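Acetyl-CoA acetyltransferase (Bacillus anthracis, PDB 3SS6) probably catalyses the thiolase reaction, the reversible condensation of two acetyl-CoA molecules to acetoacetyl-CoA and free CoA. Local coordinates at residues V54-C59 against A66-T71; G254-V259 against I359-I364. All blocks are in the same frame, centred on the assembly; numbering follows the deposited sequence.

Contact 1: residues V54-C59 against A66-T71; sequences VILGHC and ANTART
The first torsion of His58 (chi1 -169°) places CG trans to its own backbone N, and this swings the imidazole toward the start of helix 68-75. There it meets Thr68, whose chi1 of -42° sets OG1 beside the backbone N and trans to the carbonyl carbon. The hydroxyl lies at the edge of the His58 ring, in its plane. A hydrogen bond joins His58 ND1 and Thr68 OG1 at 2.8 Å. It is fairly straight, at 157°, and either group could be the donor. The two side chains cross at about a right angle.

Further back along the strand the contact turns apolar. Ala69 is the central residue here. Its CB approaches the backbone carbonyl of the strand, 3.5 Å from Val54 O. Leu56 CG and Val54 CG1 meet the same methyl from the strand, each 4.1 Å from Ala69 CB. Leu56 CD1 rests against the helix backbone, 3.9 Å from Ala69 CA. The small methyl lets the helix lie close to the strand, and the CA atoms of Leu56 and Ala69 are 5.4 Å apart.

Asn67 is the N-cap of this helix. Its OD1 accepts a weak bond from Arg70 N at 3.3 Å and also pairs with Thr86 OG1.

The contact forms the first half of a beta-alpha-beta unit made of strand 53-57, helix 68-75 and strand 83-88. Arg70, turned from the strand, bonds through NE to Gly383 O of the second subunit. Helix 29-43 packs alongside, touching Val54, His58 and Thr68, while Ile55 points the other way, to helix 93-107.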
loop_
_atom_site.group_PDB
_atom_site.type_symbol
_atom_site.label_atom_id
_atom_site.label_comp_id
_atom_site.label_asym_id
_atom_site.label_seq_id
_atom_site.Cartn_x
_atom_site.Cartn_y
_atom_site.Cartn_z
ATOM N N VAL A 54 8.233 -32.755 -9.850
ATOM C CA VAL A 54 7.788 -31.695 -10.758
ATOM C C VAL A 54 8.774 -30.550 -10.583
ATOM O O VAL A 54 9.022 -30.124 -9.465
ATOM C CB VAL A 54 6.376 -31.196 -10.400
ATOM C CG1 VAL A 54 6.007 -29.955 -11.214
ATOM C CG2 VAL A 54 5.350 -32.331 -10.622
ATOM N N ILE A 55 9.361 -30.072 -11.675
ATOM C CA ILE A 55 10.304 -28.955 -11.585
ATOM C C ILE A 55 9.820 -27.841 -12.494
ATOM O O ILE A 55 9.636 -28.057 -13.693
ATOM C CB ILE A 55 11.721 -29.379 -12.029
ATOM C CG1 ILE A 55 12.132 -30.656 -11.305
ATOM C CG2 ILE A 55 12.735 -28.244 -11.749
ATOM C CD1 ILE A 55 13.531 -31.138 -11.689
ATOM N N LEU A 56 9.568 -26.662 -11.930
ATOM C CA LEU A 56 9.075 -25.536 -12.722
ATOM C C LEU A 56 9.997 -24.329 -12.659
ATOM O O LEU A 56 10.453 -23.934 -11.572
ATOM C CB LEU A 56 7.688 -25.085 -12.239
ATOM C CG LEU A 56 6.521 -26.055 -12.432
ATOM C CD1 LEU A 56 5.240 -25.390 -11.952
ATOM C CD2 LEU A 56 6.416 -26.427 -13.903
ATOM N N GLY A 57 10.172 -23.672 -13.797
ATOM C CA GLY A 57 10.921 -22.434 -13.857
ATOM C C GLY A 57 9.874 -21.348 -13.625
ATOM O O GLY A 57 8.794 -21.407 -14.200
ATOM N N HIS A 58 10.161 -20.394 -12.747
ATOM C CA HIS A 58 9.212 -19.322 -12.450
ATOM C C HIS A 58 9.938 -18.035 -12.044
ATOM O O HIS A 58 10.612 -18.016 -11.026
ATOM C CB HIS A 58 8.284 -19.807 -11.339
ATOM C CG HIS A 58 7.095 -18.933 -11.102
ATOM N ND1 HIS A 58 6.312 -19.041 -9.975
ATOM C CD2 HIS A 58 6.552 -17.941 -11.845
ATOM C CE1 HIS A 58 5.338 -18.152 -10.032
ATOM N NE2 HIS A 58 5.461 -17.471 -11.157
ATOM N N CYS A 59 9.841 -16.986 -12.853
ATOM C CA CYS A 59 10.507 -15.719 -12.538
ATOM C C CYS A 59 9.980 -14.854 -11.391
ATOM O O CYS A 59 10.751 -14.329 -10.605
ATOM C CB CYS A 59 10.661 -14.866 -13.788
ATOM S SG CYS A 59 11.752 -15.623 -14.997
ATOM N N ALA A 66 3.988 -20.615 -2.206
ATOM C CA ALA A 66 5.388 -20.980 -1.977
ATOM C C ALA A 66 5.763 -22.304 -2.610
ATOM O O ALA A 66 5.129 -23.275 -2.381
ATOM C CB ALA A 66 5.686 -21.003 -0.529
ATOM N N ASN A 67 6.842 -22.285 -3.360
ATOM C CA ASN A 67 7.302 -23.450 -4.083
ATOM C C ASN A 67 6.221 -23.753 -5.113
ATOM O O ASN A 67 5.423 -24.593 -4.955
ATOM C CB ASN A 67 7.561 -24.662 -3.225
ATOM C CG ASN A 67 8.227 -25.768 -4.010
ATOM O OD1 ASN A 67 8.287 -25.690 -5.177
ATOM N ND2 ASN A 67 8.721 -26.768 -3.328
ATOM N N THR A 68 6.231 -22.998 -6.189
ATOM C CA THR A 68 5.213 -23.150 -7.180
ATOM C C THR A 68 5.028 -24.559 -7.689
ATOM O O THR A 68 3.945 -24.985 -7.897
ATOM C CB THR A 68 5.551 -22.299 -8.436
ATOM O OG1 THR A 68 6.037 -21.038 -8.053
ATOM C CG2 THR A 68 4.356 -22.156 -9.382
ATOM N N ALA A 69 6.137 -25.250 -7.862
ATOM C CA ALA A 69 6.109 -26.618 -8.389
ATOM C C ALA A 69 5.377 -27.603 -7.468
ATOM O O ALA A 69 4.496 -28.347 -7.906
ATOM C CB ALA A 69 7.534 -27.094 -8.649
ATOM N N ARG A 70 5.742 -27.609 -6.189
ATOM C CA ARG A 70 5.106 -28.517 -5.241
ATOM C C ARG A 70 3.647 -28.139 -5.079
ATOM O O ARG A 70 2.772 -29.011 -5.017
ATOM C CB ARG A 70 5.821 -28.473 -3.885
ATOM C CG ARG A 70 5.052 -29.149 -2.750
ATOM C CD ARG A 70 4.833 -30.647 -2.978
ATOM N NE ARG A 70 4.386 -31.264 -1.723
ATOM C CZ ARG A 70 4.188 -32.567 -1.544
ATOM N NH1 ARG A 70 4.409 -33.419 -2.537
ATOM N NH2 ARG A 70 3.784 -33.020 -0.357
ATOM N N THR A 71 3.384 -26.836 -5.003
ATOM C CA THR A 71 2.020 -26.379 -4.814
ATOM C C THR A 71 1.158 -26.782 -6.017
ATOM O O THR A 71 0.042 -27.251 -5.846
ATOM C CB THR A 71 1.958 -24.870 -4.552
ATOM O OG1 THR A 71 2.734 -24.555 -3.384
ATOM C CG2 THR A 71 0.520 -24.426 -4.313
#

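Contact 2: residues G254-V259 against I359-I364; sequences GSAVLV and ITVSLI
Leu258 and Val361 carry most of this contact, with a smaller share from Thr360. Leu258 projects from strand 252-262 toward helix 352-370, and its two methyls divide the work. CD1 meets CG2 of Val361 at 3.6 Å, the closest approach between the segments. CD2 reaches residues before and after Val361. It lies 4.1 Å from Thr360 CG2 and 4.3 Å from Ile364 CD1.

The leucine and the valine slide past each other in opposite directions, touching through one methyl each. Leu258 and Thr360 instead cross at about a right angle. Val361 has chi1 168°, which sets CG1 trans to the backbone N and puts CG2 beside that N, on the branch that faces the strand. The same CG2 reaches Ala256 CB at 4.2 Å and so touches both inward-facing strand residues. Thr360 offers its methyl to the strand, while its OG1 bonds to Gly356 O one helical turn earlier.

The axes of the two short segments come within 8.6 Å, and their directions differ by 59°. Val257 points away from the helix and packs on helix 29-43, so the strand is covered on both faces. Helix 352-370 also packs on strand 385-393, and through Ile359 and Leu363 on strand 314-317. This is consistent with the central helical layer of the thiolase fold.

All six touching residues are buried, and the side chains meet through methyl groups. The contact therefore rests on van der Waals packing and the exclusion of water, with the threonine's polar end satisfied inside its own helix.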
loop_
_atom_site.group_PDB
_atom_site.type_symbol
_atom_site.label_atom_id
_atom_site.label_comp_id
_atom_site.label_asym_id
_atom_site.label_seq_id
_atom_site.Cartn_x
_atom_site.Cartn_y
_atom_site.Cartn_z
ATOM N N GLY A 254 1.531 -17.622 -19.427
ATOM C CA GLY A 254 1.496 -18.942 -20.047
ATOM C C GLY A 254 2.182 -20.003 -19.222
ATOM O O GLY A 254 2.974 -19.685 -18.358
ATOM N N SER A 255 1.872 -21.266 -19.489
ATOM C CA SER A 255 2.629 -22.364 -18.890
ATOM C C SER A 255 2.980 -23.383 -19.961
ATOM O O SER A 255 2.361 -23.415 -21.038
ATOM C CB SER A 255 1.821 -23.034 -17.770
ATOM O OG SER A 255 0.603 -23.571 -18.281
ATOM N N ALA A 256 3.995 -24.198 -19.686
ATOM C CA ALA A 256 4.420 -25.221 -20.641
ATOM C C ALA A 256 5.142 -26.330 -19.893
ATOM O O ALA A 256 5.943 -26.056 -18.999
ATOM C CB ALA A 256 5.331 -24.609 -21.707
ATOM N N VAL A 257 4.864 -27.580 -20.259
ATOM C CA VAL A 257 5.282 -28.719 -19.447
ATOM C C VAL A 257 5.708 -29.868 -20.361
ATOM O O VAL A 257 5.054 -30.126 -21.369
ATOM C CB VAL A 257 4.082 -29.198 -18.573
ATOM C CG1 VAL A 257 4.415 -30.442 -17.819
ATOM C CG2 VAL A 257 3.662 -28.093 -17.579
ATOM N N LEU A 258 6.809 -30.531 -20.015
ATOM C CA LEU A 258 7.219 -31.758 -20.699
ATOM C C LEU A 258 7.181 -32.905 -19.698
ATOM O O LEU A 258 7.388 -32.700 -18.502
ATOM C CB LEU A 258 8.652 -31.639 -21.225
ATOM C CG LEU A 258 8.964 -30.789 -22.455
ATOM C CD1 LEU A 258 8.569 -29.333 -22.224
ATOM C CD2 LEU A 258 10.454 -30.921 -22.724
ATOM N N VAL A 259 6.946 -34.123 -20.192
ATOM C CA VAL A 259 7.170 -35.307 -19.371
ATOM C C VAL A 259 8.467 -35.936 -19.864
ATOM O O VAL A 259 8.619 -36.211 -21.062
ATOM C CB VAL A 259 6.017 -36.338 -19.481
ATOM C CG1 VAL A 259 6.359 -37.602 -18.683
ATOM C CG2 VAL A 259 4.693 -35.720 -18.991
ATOM N N ILE A 359 9.319 -22.694 -25.932
ATOM C CA ILE A 359 9.987 -22.819 -27.225
ATOM C C ILE A 359 10.451 -24.248 -27.461
ATOM O O ILE A 359 10.556 -24.684 -28.609
ATOM C CB ILE A 359 11.145 -21.798 -27.429
ATOM C CG1 ILE A 359 12.313 -22.054 -26.465
ATOM C CG2 ILE A 359 10.607 -20.367 -27.310
ATOM C CD1 ILE A 359 13.527 -21.129 -26.710
ATOM N N THR A 360 10.702 -24.987 -26.379
ATOM C CA THR A 360 11.101 -26.392 -26.513
ATOM C C THR A 360 9.898 -27.236 -26.953
ATOM O O THR A 360 10.004 -28.074 -27.851
ATOM C CB THR A 360 11.728 -26.932 -25.210
ATOM O OG1 THR A 360 12.854 -26.108 -24.852
ATOM C CG2 THR A 360 12.200 -28.378 -25.389
ATOM N N VAL A 361 8.754 -27.005 -26.322
ATOM C CA VAL A 361 7.503 -27.640 -26.759
ATOM C C VAL A 361 7.268 -27.392 -28.248
ATOM O O VAL A 361 7.004 -28.321 -29.021
ATOM C CB VAL A 361 6.295 -27.110 -25.953
ATOM C CG1 VAL A 361 4.964 -27.533 -26.600
ATOM C CG2 VAL A 361 6.354 -27.577 -24.518
ATOM N N SER A 362 7.347 -26.129 -28.654
ATOM C CA SER A 362 7.086 -25.772 -30.047
ATOM C C SER A 362 8.078 -26.408 -31.026
ATOM O O SER A 362 7.699 -26.905 -32.103
ATOM C CB SER A 362 7.072 -24.252 -30.189
ATOM O OG SER A 362 6.043 -23.707 -29.363
ATOM N N LEU A 363 9.351 -26.394 -30.651
ATOM C CA LEU A 363 10.382 -27.012 -31.469
ATOM C C LEU A 363 10.116 -28.495 -31.686
ATOM O O LEU A 363 10.212 -28.997 -32.804
ATOM C CB LEU A 363 11.748 -26.825 -30.812
ATOM C CG LEU A 363 12.954 -27.420 -31.535
ATOM C CD1 LEU A 363 13.133 -26.827 -32.933
ATOM C CD2 LEU A 363 14.188 -27.136 -30.670
ATOM N N ILE A 364 9.793 -29.204 -30.610
ATOM C CA ILE A 364 9.571 -30.643 -30.711
ATOM C C ILE A 364 8.471 -30.965 -31.711
ATOM O O ILE A 364 8.632 -31.828 -32.578
ATOM C CB ILE A 364 9.217 -31.250 -29.347
ATOM C CG1 ILE A 364 10.446 -31.250 -28.437
ATOM C CG2 ILE A 364 8.684 -32.663 -29.524
ATOM C CD1 ILE A 364 10.127 -31.463 -26.962
#

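Both segments of contact 1 come earlier in the chain than those of contact 2. Their centres are 16 Å apart and their nearest atoms about 5 Å. Both reach the same mixed sheet, where strand 112-120 lies between strands 53-57 and 252-262. Helix 29-43 borders the two contacts: it packs on residues of contact 1 and on the face of strand 252-262 turned from helix 352-370. Contact 1 thus belongs to an outer helical layer, contact 2 to the inner one. Contact 1 stays within the N-terminal thiolase region. Contact 2 pairs a strand from that region with a helix from the C-terminal one.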